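Local coordinates for protein aldolase (Klebsiella pneumoniae, PDB 6VOQ) that belongs to the class II aldolase and adducin family and binds a zinc ion at a site built from its own side chains, at residues 64-67 against 71-74; 128-133 against 147-152; 12-17 against 168-173; 76-81 against 92-97. All blocks are in the same frame, centred on the assembly; numbering follows the deposited sequence.

Interaction 1 of 4, residues 64-67 against 71-74; sequences GEWI and KPSK
Two CH-pi contacts on one face of the W66 indole hold residues 64-67 and 71-74 together, with no hydrogen bond running between the two segments. K71 lays its CD over the benzene half, 3.7 Å from the centroid of the W66 six-membered ring and 20° off its normal. P72 does the same for the pyrrole half: its CD stands 3.9 Å from the centroid of the W66 five-membered ring, with CD1 of W66 its nearest atom at 3.7 Å. Each carbon is displaced from the ring centre toward the rim, so the aliphatic part of the lysine and the edge of the proline ring share a single aromatic surface.

Plain van der Waals packing adds the backbone of K71, its N lying 3.3 Å from CZ2 of W66. The indole reaches K71 and P72 because its CG stands anti to the backbone N (chi1 -179°); the lysine chain, bent at chi2 (79°), folds its CD back onto the ring.

As for polar contacts, the one N-H of W66 NE1 is shared weakly among the carbonyl oxygens of S68, G69 and D70, the residues that link the two segments. W66 belongs to edge strand 66-68 of the sheet, and the exposed loop leading on to helix 76-83 folds its first residues back over this tryptophan.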
loop_
_atom_site.group_PDB
_atom_site.type_symbol
_atom_site.label_atom_id
_atom_site.label_comp_id
_atom_site.label_asym_id
_atom_site.label_seq_id
_atom_site.Cartn_x
_atom_site.Cartn_y
_atom_site.Cartn_z
ATOM N N GLY A 64 34.798 -12.533 7.816
ATOM C CA GLY A 64 34.122 -13.440 6.908
ATOM C C GLY A 64 34.024 -14.890 7.337
ATOM O O GLY A 64 33.555 -15.714 6.545
ATOM N N GLU A 65 34.439 -15.230 8.552
ATOM C CA GLU A 65 34.392 -16.613 9.008
ATOM C C GLU A 65 33.000 -16.927 9.545
ATOM O O GLU A 65 32.500 -16.233 10.435
ATOM C CB GLU A 65 35.457 -16.851 10.071
ATOM C CG GLU A 65 35.996 -18.259 10.118
ATOM C CD GLU A 65 36.714 -18.565 11.426
ATOM O OE1 GLU A 65 36.629 -19.726 11.887
ATOM O OE2 GLU A 65 37.361 -17.651 11.991
ATOM N N TRP A 66 32.389 -17.978 9.008
ATOM C CA TRP A 66 31.045 -18.404 9.385
ATOM C C TRP A 66 31.052 -19.135 10.738
ATOM O O TRP A 66 31.743 -20.141 10.892
ATOM C CB TRP A 66 30.510 -19.302 8.261
ATOM C CG TRP A 66 29.170 -19.823 8.442
ATOM C CD1 TRP A 66 28.163 -19.242 9.145
ATOM C CD2 TRP A 66 28.636 -21.028 7.875
ATOM N NE1 TRP A 66 27.040 -20.027 9.080
ATOM C CE2 TRP A 66 27.297 -21.119 8.291
ATOM C CE3 TRP A 66 29.160 -22.039 7.060
ATOM C CZ2 TRP A 66 26.472 -22.187 7.940
ATOM C CZ3 TRP A 66 28.327 -23.108 6.705
ATOM C CH2 TRP A 66 27.000 -23.166 7.147
ATOM N N ILE A 67 30.272 -18.636 11.712
ATOM C CA ILE A 67 30.356 -19.085 13.107
ATOM C C ILE A 67 29.177 -19.920 13.578
ATOM O O ILE A 67 29.395 -20.957 14.219
ATOM C CB ILE A 67 30.532 -17.900 14.068
ATOM C CG1 ILE A 67 31.664 -17.001 13.567
ATOM C CG2 ILE A 67 30.905 -18.407 15.492
ATOM C CD1 ILE A 67 32.968 -17.663 13.626
ATOM N N LYS A 71 24.057 -20.497 6.523
ATOM C CA LYS A 71 25.082 -19.733 5.827
ATOM C C LYS A 71 24.565 -18.312 5.625
ATOM O O LYS A 71 23.375 -18.125 5.328
ATOM C CB LYS A 71 25.463 -20.388 4.491
ATOM C CG LYS A 71 26.661 -19.720 3.764
ATOM C CD LYS A 71 28.029 -20.137 4.350
ATOM C CE LYS A 71 29.180 -19.226 3.860
ATOM N NZ LYS A 71 29.958 -19.835 2.735
ATOM N N PRO A 72 25.390 -17.292 5.852
ATOM C CA PRO A 72 24.900 -15.916 5.748
ATOM C C PRO A 72 24.499 -15.559 4.327
ATOM O O PRO A 72 24.910 -16.189 3.351
ATOM C CB PRO A 72 26.102 -15.077 6.199
ATOM C CG PRO A 72 27.280 -15.952 5.955
ATOM C CD PRO A 72 26.802 -17.334 6.276
ATOM N N SER A 73 23.675 -14.522 4.228
ATOM C CA SER A 73 23.398 -13.890 2.949
ATOM C C SER A 73 24.703 -13.546 2.249
ATOM O O SER A 73 25.675 -13.130 2.885
ATOM C CB SER A 73 22.569 -12.624 3.170
ATOM O OG SER A 73 22.298 -11.981 1.936
ATOM N N LYS A 74 24.732 -13.739 0.929
ATOM C CA LYS A 74 25.919 -13.360 0.169
ATOM C C LYS A 74 26.198 -11.857 0.230
ATOM O O LYS A 74 27.354 -11.445 0.087
ATOM C CB LYS A 74 25.772 -13.825 -1.280
ATOM C CG LYS A 74 25.390 -15.289 -1.379
ATOM C CD LYS A 74 25.111 -15.717 -2.794
ATOM C CE LYS A 74 26.320 -16.416 -3.388
ATOM N NZ LYS A 74 26.155 -16.653 -4.852
#

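Interaction 2 of 4, residues 128-133 against 147-152; sequences DVPVVP and AGLAPR
This is a small, wholly apolar contact in which L149, toward the C-terminal part of helix 140-149, drops its side chain onto P130 and V132 at strand 131-132. The two methyls of the leucine divide the work. CD1 makes the closer approach, 3.7 Å from CG2 of V132, and also lies 4.0 Å from CG of P130. CD2 keeps to the proline, its nearest neighbour there being CB of P130 at 4.0 Å. The leucine and the proline ring run past one another in opposite directions, whereas the valine meets L149 at a slant and with one branch. That branch, CG2 of V132, lies beside the backbone N, since it is CG1 that stands anti to that N (chi1 172°).

Strand 131-132, helix 140-149 and strand 155-158 form a beta-alpha-beta unit, its two strands parallel in the sheet, and the contact joins the first strand to the C-terminal part of the connecting helix. F156 of the second strand touches both P130 and L149, and L158 touches V132, which also packs on A145 and L146 of the same helix.

Beyond L149 the chain turns away from the strand. R152 N bonds to L149 O, and the R152 side chain reaches back so that NH2 donates to G148 O at 2.9 Å. That bond is bent, with 143° at the hydrogen, and the donor sits above the carbonyl plane of G148.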
loop_
_atom_site.group_PDB
_atom_site.type_symbol
_atom_site.label_atom_id
_atom_site.label_comp_id
_atom_site.label_asym_id
_atom_site.label_seq_id
_atom_site.Cartn_x
_atom_site.Cartn_y
_atom_site.Cartn_z
ATOM N N ASP A 128 24.385 13.131 4.143
ATOM C CA ASP A 128 24.474 12.915 2.708
ATOM C C ASP A 128 24.491 11.429 2.389
ATOM O O ASP A 128 24.950 10.603 3.183
ATOM C CB ASP A 128 25.727 13.569 2.129
ATOM C CG ASP A 128 25.647 15.083 2.116
ATOM O OD1 ASP A 128 24.662 15.637 2.646
ATOM O OD2 ASP A 128 26.586 15.723 1.595
ATOM N N VAL A 129 23.999 11.102 1.198
ATOM C CA VAL A 129 23.924 9.726 0.727
ATOM C C VAL A 129 24.718 9.578 -0.567
ATOM O O VAL A 129 24.261 10.019 -1.630
ATOM C CB VAL A 129 22.464 9.289 0.536
ATOM C CG1 VAL A 129 22.420 7.839 0.102
ATOM C CG2 VAL A 129 21.664 9.495 1.840
ATOM N N PRO A 130 25.896 8.962 -0.531
ATOM C CA PRO A 130 26.666 8.742 -1.758
ATOM C C PRO A 130 26.084 7.612 -2.603
ATOM O O PRO A 130 25.241 6.826 -2.167
ATOM C CB PRO A 130 28.057 8.375 -1.239
ATOM C CG PRO A 130 27.785 7.719 0.069
ATOM C CD PRO A 130 26.593 8.434 0.656
ATOM N N VAL A 131 26.562 7.540 -3.839
ATOM C CA VAL A 131 26.083 6.562 -4.802
ATOM C C VAL A 131 27.253 5.681 -5.203
ATOM O O VAL A 131 28.322 6.184 -5.561
ATOM C CB VAL A 131 25.453 7.233 -6.032
ATOM C CG1 VAL A 131 25.002 6.180 -7.028
ATOM C CG2 VAL A 131 24.275 8.112 -5.596
ATOM N N VAL A 132 27.054 4.372 -5.113
ATOM C CA VAL A 132 28.049 3.409 -5.559
ATOM C C VAL A 132 27.672 3.022 -6.980
ATOM O O VAL A 132 26.491 2.753 -7.240
ATOM C CB VAL A 132 28.108 2.183 -4.637
ATOM C CG1 VAL A 132 29.009 1.121 -5.251
ATOM C CG2 VAL A 132 28.572 2.592 -3.240
ATOM N N PRO A 133 28.613 3.018 -7.923
ATOM C CA PRO A 133 28.292 2.577 -9.283
ATOM C C PRO A 133 27.722 1.168 -9.293
ATOM O O PRO A 133 27.893 0.385 -8.353
ATOM C CB PRO A 133 29.640 2.647 -10.009
ATOM C CG PRO A 133 30.425 3.652 -9.248
ATOM C CD PRO A 133 29.998 3.505 -7.815
ATOM N N ALA A 147 33.565 0.224 1.778
ATOM C CA ALA A 147 34.612 0.413 2.777
ATOM C C ALA A 147 35.196 1.821 2.709
ATOM O O ALA A 147 35.483 2.431 3.744
ATOM C CB ALA A 147 35.710 -0.632 2.598
ATOM N N GLY A 148 35.373 2.358 1.498
ATOM C CA GLY A 148 35.930 3.692 1.369
ATOM C C GLY A 148 34.969 4.794 1.760
ATOM O O GLY A 148 35.400 5.861 2.210
ATOM N N LEU A 149 33.667 4.563 1.596
ATOM C CA LEU A 149 32.659 5.554 1.944
ATOM C C LEU A 149 32.246 5.480 3.406
ATOM O O LEU A 149 31.864 6.498 3.988
ATOM C CB LEU A 149 31.423 5.376 1.057
ATOM C CG LEU A 149 31.622 5.658 -0.434
ATOM C CD1 LEU A 149 30.458 5.097 -1.227
ATOM C CD2 LEU A 149 31.811 7.150 -0.724
ATOM N N ALA A 150 32.341 4.298 4.010
ATOM C CA ALA A 150 31.812 4.094 5.357
ATOM C C ALA A 150 32.321 5.071 6.417
ATOM O O ALA A 150 31.548 5.379 7.340
ATOM C CB ALA A 150 32.090 2.650 5.793
ATOM N N PRO A 151 33.563 5.569 6.386
ATOM C CA PRO A 151 33.980 6.486 7.461
ATOM C C PRO A 151 33.303 7.837 7.411
ATOM O O PRO A 151 33.360 8.572 8.403
ATOM C CB PRO A 151 35.491 6.625 7.249
ATOM C CG PRO A 151 35.874 5.445 6.460
ATOM C CD PRO A 151 34.715 5.182 5.556
ATOM N N ARG A 152 32.664 8.192 6.299
ATOM C CA ARG A 152 32.088 9.515 6.154
ATOM C C ARG A 152 30.578 9.517 5.943
ATOM O O ARG A 152 29.957 10.582 6.054
ATOM C CB ARG A 152 32.778 10.258 5.000
ATOM C CG ARG A 152 34.224 10.648 5.315
ATOM C CD ARG A 152 35.021 11.011 4.064
ATOM N NE ARG A 152 35.248 9.840 3.219
ATOM C CZ ARG A 152 34.869 9.748 1.948
ATOM N NH1 ARG A 152 34.250 10.764 1.355
ATOM N NH2 ARG A 152 35.120 8.640 1.264
#

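Interaction 3 of 4, residues 12-17 against 168-173; sequences VQIGAS and SSLREA
I14 projects from helix 4-20 toward the first turn of helix 170-190, and its longer branch does the touching. From CB, CG1 leaves beside the backbone N and anti to the carbonyl carbon (chi1 -79°), which aims it across the gap. CG1 then passes over one face of the R171 guanidinium, 3.7 Å from NH2 of R171. At the tip, CD1 is set between two residues: it lies 3.7 Å from CG of L170 and equally 3.7 Å from CA of R171, with CB and CD2 of L170 a little farther off. The isoleucine and leucine chains lie alongside each other, running opposite ways.

R171 starts off to one side, but its chain bends at chi3 (-65°) and brings the flat end back over I14. At the edge of the guanidinium, in its plane, NH1 of R171 donates to a water at 3.3 Å; the same water is 2.9 Å from OG of S17, so a water bridge joins the two helices beside the apolar contact.

The start of helix 170-190 is secured locally. S169 is its N-cap, OG accepting from E172 N at 3.1 Å, and OE1 of E172 in turn receives the backbone N of S168, almost straight.

S17, farther along helix 4-20, packs on F19 of a second subunit. Beneath the helix pair lies the sheet: I14 also packs on L31 and L170 on L33, both of strand 30-34, while A173 rests on strand 91-94.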
loop_
_atom_site.group_PDB
_atom_site.type_symbol
_atom_site.label_atom_id
_atom_site.label_comp_id
_atom_site.label_asym_id
_atom_site.label_seq_id
_atom_site.Cartn_x
_atom_site.Cartn_y
_atom_site.Cartn_z
ATOM N N VAL A 12 14.244 -10.813 13.832
ATOM C CA VAL A 12 13.057 -11.472 13.290
ATOM C C VAL A 12 11.876 -10.506 13.230
ATOM O O VAL A 12 11.185 -10.413 12.210
ATOM C CB VAL A 12 12.717 -12.720 14.124
ATOM C CG1 VAL A 12 11.398 -13.353 13.650
ATOM C CG2 VAL A 12 13.860 -13.721 14.070
ATOM N N GLN A 13 11.625 -9.777 14.318
ATOM C CA GLN A 13 10.481 -8.871 14.356
ATOM C C GLN A 13 10.633 -7.768 13.324
ATOM O O GLN A 13 9.698 -7.463 12.576
ATOM C CB GLN A 13 10.326 -8.275 15.755
ATOM C CG GLN A 13 9.941 -9.281 16.806
ATOM C CD GLN A 13 9.783 -8.654 18.182
ATOM O OE1 GLN A 13 10.039 -7.464 18.368
ATOM N NE2 GLN A 13 9.362 -9.457 19.156
ATOM N N ILE A 14 11.812 -7.162 13.266
ATOM C CA ILE A 14 12.027 -6.085 12.316
ATOM C C ILE A 14 11.870 -6.594 10.887
ATOM O O ILE A 14 11.224 -5.946 10.054
ATOM C CB ILE A 14 13.388 -5.420 12.588
ATOM C CG1 ILE A 14 13.210 -4.469 13.784
ATOM C CG2 ILE A 14 13.885 -4.670 11.369
ATOM C CD1 ILE A 14 14.401 -3.659 14.148
ATOM N N GLY A 15 12.395 -7.785 10.595
ATOM C CA GLY A 15 12.175 -8.380 9.283
ATOM C C GLY A 15 10.703 -8.511 8.937
ATOM O O GLY A 15 10.269 -8.100 7.860
ATOM N N ALA A 16 9.911 -9.057 9.859
ATOM C CA ALA A 16 8.482 -9.237 9.617
ATOM C C ALA A 16 7.782 -7.899 9.395
ATOM O O ALA A 16 6.908 -7.785 8.528
ATOM C CB ALA A 16 7.843 -9.990 10.791
ATOM N N SER A 17 8.154 -6.879 10.176
ATOM C CA SER A 17 7.554 -5.555 10.037
ATOM C C SER A 17 7.879 -4.943 8.683
ATOM O O SER A 17 7.018 -4.312 8.055
ATOM C CB SER A 17 8.041 -4.645 11.167
ATOM O OG SER A 17 7.332 -3.421 11.200
ATOM N N SER A 168 22.908 2.973 14.867
ATOM C CA SER A 168 23.474 2.615 16.163
ATOM C C SER A 168 22.785 1.411 16.782
ATOM O O SER A 168 23.248 0.913 17.813
ATOM C CB SER A 168 23.389 3.805 17.123
ATOM O OG SER A 168 22.053 4.274 17.237
ATOM N N SER A 169 21.683 0.963 16.188
ATOM C CA SER A 169 21.013 -0.278 16.539
ATOM C C SER A 169 20.236 -0.729 15.311
ATOM O O SER A 169 20.159 -0.008 14.312
ATOM C CB SER A 169 20.101 -0.088 17.754
ATOM O OG SER A 169 18.951 0.661 17.414
ATOM N N LEU A 170 19.656 -1.931 15.372
ATOM C CA LEU A 170 18.841 -2.372 14.244
ATOM C C LEU A 170 17.587 -1.517 14.101
ATOM O O LEU A 170 17.199 -1.169 12.982
ATOM C CB LEU A 170 18.470 -3.845 14.371
ATOM C CG LEU A 170 17.831 -4.444 13.106
ATOM C CD1 LEU A 170 18.694 -4.193 11.849
ATOM C CD2 LEU A 170 17.557 -5.925 13.274
ATOM N N ARG A 171 16.946 -1.156 15.211
ATOM C CA ARG A 171 15.743 -0.339 15.089
ATOM C C ARG A 171 16.071 1.053 14.566
ATOM O O ARG A 171 15.294 1.631 13.800
ATOM C CB ARG A 171 15.006 -0.245 16.426
ATOM C CG ARG A 171 13.686 0.521 16.315
ATOM C CD ARG A 171 12.685 0.115 17.383
ATOM N NE ARG A 171 12.246 -1.274 17.261
ATOM C CZ ARG A 171 11.383 -1.709 16.346
ATOM N NH1 ARG A 171 10.868 -0.863 15.456
ATOM N NH2 ARG A 171 11.035 -2.991 16.320
ATOM N N GLU A 172 17.212 1.615 14.974
ATOM C CA GLU A 172 17.584 2.939 14.492
ATOM C C GLU A 172 17.953 2.895 13.014
ATOM O O GLU A 172 17.605 3.807 12.254
ATOM C CB GLU A 172 18.732 3.495 15.329
ATOM C CG GLU A 172 18.793 5.019 15.366
ATOM C CD GLU A 172 20.099 5.578 14.799
ATOM O OE1 GLU A 172 21.029 4.790 14.521
ATOM O OE2 GLU A 172 20.191 6.813 14.627
ATOM N N ALA A 173 18.645 1.838 12.586
ATOM C CA ALA A 173 18.934 1.675 11.166
ATOM C C ALA A 173 17.650 1.466 10.372
ATOM O O ALA A 173 17.516 1.970 9.250
ATOM C CB ALA A 173 19.906 0.510 10.958
HETATM O O HOH W 1 8.562 -1.896 13.378
#

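Interaction 4 of 4, residues 76-81 against 92-97; sequences VTFHRA and IVHLHS. With ZN (zinc ion), chain B.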
loop_
_atom_site.group_PDB
_atom_site.type_symbol
_atom_site.label_atom_id
_atom_site.label_comp_id
_atom_site.label_asym_id
_atom_site.label_seq_id
_atom_site.Cartn_x
_atom_site.Cartn_y
_atom_site.Cartn_z
ATOM N N VAL A 76 26.103 -10.062 2.844
ATOM C CA VAL A 76 26.759 -9.736 4.105
ATOM C C VAL A 76 28.217 -9.371 3.870
ATOM O O VAL A 76 28.821 -8.666 4.687
ATOM C CB VAL A 76 26.600 -10.910 5.098
ATOM C CG1 VAL A 76 27.379 -10.667 6.388
ATOM C CG2 VAL A 76 25.121 -11.129 5.405
ATOM N N THR A 77 28.785 -9.811 2.743
ATOM C CA THR A 77 30.127 -9.393 2.352
ATOM C C THR A 77 30.282 -7.876 2.399
ATOM O O THR A 77 31.258 -7.361 2.959
ATOM C CB THR A 77 30.455 -9.919 0.954
ATOM O OG1 THR A 77 30.435 -11.351 0.967
ATOM C CG2 THR A 77 31.845 -9.465 0.540
ATOM N N PHE A 78 29.337 -7.132 1.816
ATOM C CA PHE A 78 29.511 -5.684 1.847
ATOM C C PHE A 78 28.907 -5.043 3.091
ATOM O O PHE A 78 29.192 -3.878 3.363
ATOM C CB PHE A 78 28.977 -5.014 0.558
ATOM C CG PHE A 78 27.485 -5.145 0.313
ATOM C CD1 PHE A 78 26.558 -4.496 1.111
ATOM C CD2 PHE A 78 27.025 -5.839 -0.786
ATOM C CE1 PHE A 78 25.205 -4.606 0.856
ATOM C CE2 PHE A 78 25.668 -5.945 -1.058
ATOM C CZ PHE A 78 24.760 -5.332 -0.240
ATOM N N HIS A 79 28.094 -5.772 3.857
ATOM C CA HIS A 79 27.808 -5.349 5.223
ATOM C C HIS A 79 29.098 -5.218 6.022
ATOM O O HIS A 79 29.339 -4.196 6.673
ATOM C CB HIS A 79 26.893 -6.357 5.906
ATOM C CG HIS A 79 25.459 -6.251 5.512
ATOM N ND1 HIS A 79 24.450 -6.072 6.433
ATOM C CD2 HIS A 79 24.860 -6.332 4.301
ATOM C CE1 HIS A 79 23.289 -6.034 5.805
ATOM N NE2 HIS A 79 23.511 -6.187 4.512
ATOM N N ARG A 80 29.931 -6.264 5.993
ATOM C CA ARG A 80 31.165 -6.277 6.771
ATOM C C ARG A 80 32.079 -5.125 6.396
ATOM O O ARG A 80 32.691 -4.516 7.277
ATOM C CB ARG A 80 31.901 -7.604 6.576
ATOM C CG ARG A 80 31.099 -8.810 7.037
ATOM C CD ARG A 80 31.936 -10.070 7.068
ATOM N NE ARG A 80 32.036 -10.696 5.758
ATOM C CZ ARG A 80 33.146 -10.737 5.029
ATOM N NH1 ARG A 80 34.267 -10.184 5.478
ATOM N NH2 ARG A 80 33.133 -11.343 3.849
ATOM N N ALA A 81 32.182 -4.814 5.100
ATOM C CA ALA A 81 33.012 -3.697 4.666
ATOM C C ALA A 81 32.652 -2.414 5.402
ATOM O O ALA A 81 33.545 -1.656 5.797
ATOM C CB ALA A 81 32.887 -3.500 3.155
ATOM N N ILE A 92 23.041 -2.755 10.151
ATOM C CA ILE A 92 22.898 -2.391 8.753
ATOM C C ILE A 92 21.602 -2.988 8.240
ATOM O O ILE A 92 21.322 -4.171 8.468
ATOM C CB ILE A 92 24.081 -2.878 7.896
ATOM C CG1 ILE A 92 25.351 -2.116 8.237
ATOM C CG2 ILE A 92 23.771 -2.707 6.418
ATOM C CD1 ILE A 92 26.510 -2.517 7.336
ATOM N N VAL A 93 20.817 -2.167 7.552
ATOM C CA VAL A 93 19.603 -2.597 6.878
ATOM C C VAL A 93 19.851 -2.433 5.390
ATOM O O VAL A 93 20.181 -1.337 4.924
ATOM C CB VAL A 93 18.385 -1.785 7.342
ATOM C CG1 VAL A 93 17.207 -1.934 6.366
ATOM C CG2 VAL A 93 17.986 -2.216 8.734
ATOM N N HIS A 94 19.749 -3.525 4.651
ATOM C CA HIS A 94 19.821 -3.474 3.202
ATOM C C HIS A 94 18.494 -3.950 2.636
ATOM O O HIS A 94 18.043 -5.056 2.944
ATOM C CB HIS A 94 20.955 -4.326 2.657
ATOM C CG HIS A 94 20.905 -4.473 1.170
ATOM N ND1 HIS A 94 20.922 -3.387 0.318
ATOM C CD2 HIS A 94 20.800 -5.568 0.384
ATOM C CE1 HIS A 94 20.854 -3.811 -0.930
ATOM N NE2 HIS A 94 20.778 -5.130 -0.919
ATOM N N LEU A 95 17.872 -3.113 1.821
ATOM C CA LEU A 95 16.599 -3.434 1.200
ATOM C C LEU A 95 16.644 -3.030 -0.262
ATOM O O LEU A 95 17.474 -2.222 -0.677
ATOM C CB LEU A 95 15.437 -2.703 1.875
ATOM C CG LEU A 95 15.154 -3.007 3.329
ATOM C CD1 LEU A 95 14.186 -1.964 3.810
ATOM C CD2 LEU A 95 14.575 -4.402 3.463
ATOM N N HIS A 96 15.742 -3.610 -1.044
ATOM C CA HIS A 96 15.429 -3.077 -2.363
ATOM C C HIS A 96 14.144 -2.273 -2.309
ATOM O O HIS A 96 13.248 -2.470 -3.138
ATOM C CB HIS A 96 15.333 -4.196 -3.396
ATOM C CG HIS A 96 16.556 -5.053 -3.473
ATOM N ND1 HIS A 96 16.649 -6.141 -4.313
ATOM C CD2 HIS A 96 17.736 -4.986 -2.814
ATOM C CE1 HIS A 96 17.830 -6.713 -4.163
ATOM N NE2 HIS A 96 18.508 -6.032 -3.258
ATOM N N SER A 97 14.020 -1.390 -1.314
ATOM C CA SER A 97 12.775 -0.653 -1.140
ATOM C C SER A 97 12.519 0.201 -2.376
ATOM O O SER A 97 13.454 0.694 -3.018
ATOM C CB SER A 97 12.811 0.191 0.144
ATOM O OG SER A 97 13.896 1.113 0.176
HETATM ZN ZN ZN B . 20.563 -6.393 -2.675
#
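The H94 ring has CZ of F78 over the centre of one face and a zinc ion bound at its NE2. F78 comes edge-on, a T-shaped pair with centroids 5.3 Å apart and ring planes at 88°. To reach it, the phenylalanine takes a chi1 of 64°, with CG between its own backbone N and carbonyl carbon. H79, the next residue of the helix, is met differently: CG2 of I92 lies over one face of its imidazole, 3.7 Å from the centroid of the H79 ring, in a CH-pi contact. The H96 ring has CE1 of H94 at its edge, in plane, and stacks with Y121 of a third subunit.

The rest is packing around these rings. CD1 of I92 reaches 3.4 Å from the carbonyl O of H79, and CB of H94 lies 3.7 Å from NE2 of H79. A hydrogen bond between ND1 of H79 and OG of S32 fixes the H79 ring. The second-shell bond is that of ND1 of H94 to the carbonyl O of P163, leaving NE2 of H94 turned to the metal.

Zinc is held by NE2 of H94 and NE2 of H96, each at 2.2 Å. E75, just ahead of helix 76-83, and H161 complete the site, a three-histidine, one-glutamate centre as in zinc-dependent members of the class II aldolase and adducin family, built where strand 91-94 runs out of the sheet.

In the fold
Interaction 4 is the central one, its centre about 6 Å from that of the chain and about 13 Å from those of the others, and it alone carries zinc ligands. It touches all three: G64 N of interaction 1 lies 3.4 Å from R80 NH1 in packing only, A147 CB of interaction 2 lies 4.0 Å from A81 O, and L170 CD1 of interaction 3 packs 3.8 Å from V93 CG2. Interactions 1 to 3 do not touch one another. Contacts 1 and 2 involve the two outermost strands within the chain; the side chains of P72 and V132 are about 14 Å and 12 Å from the zinc. Interaction 3 encloses the others along the chain.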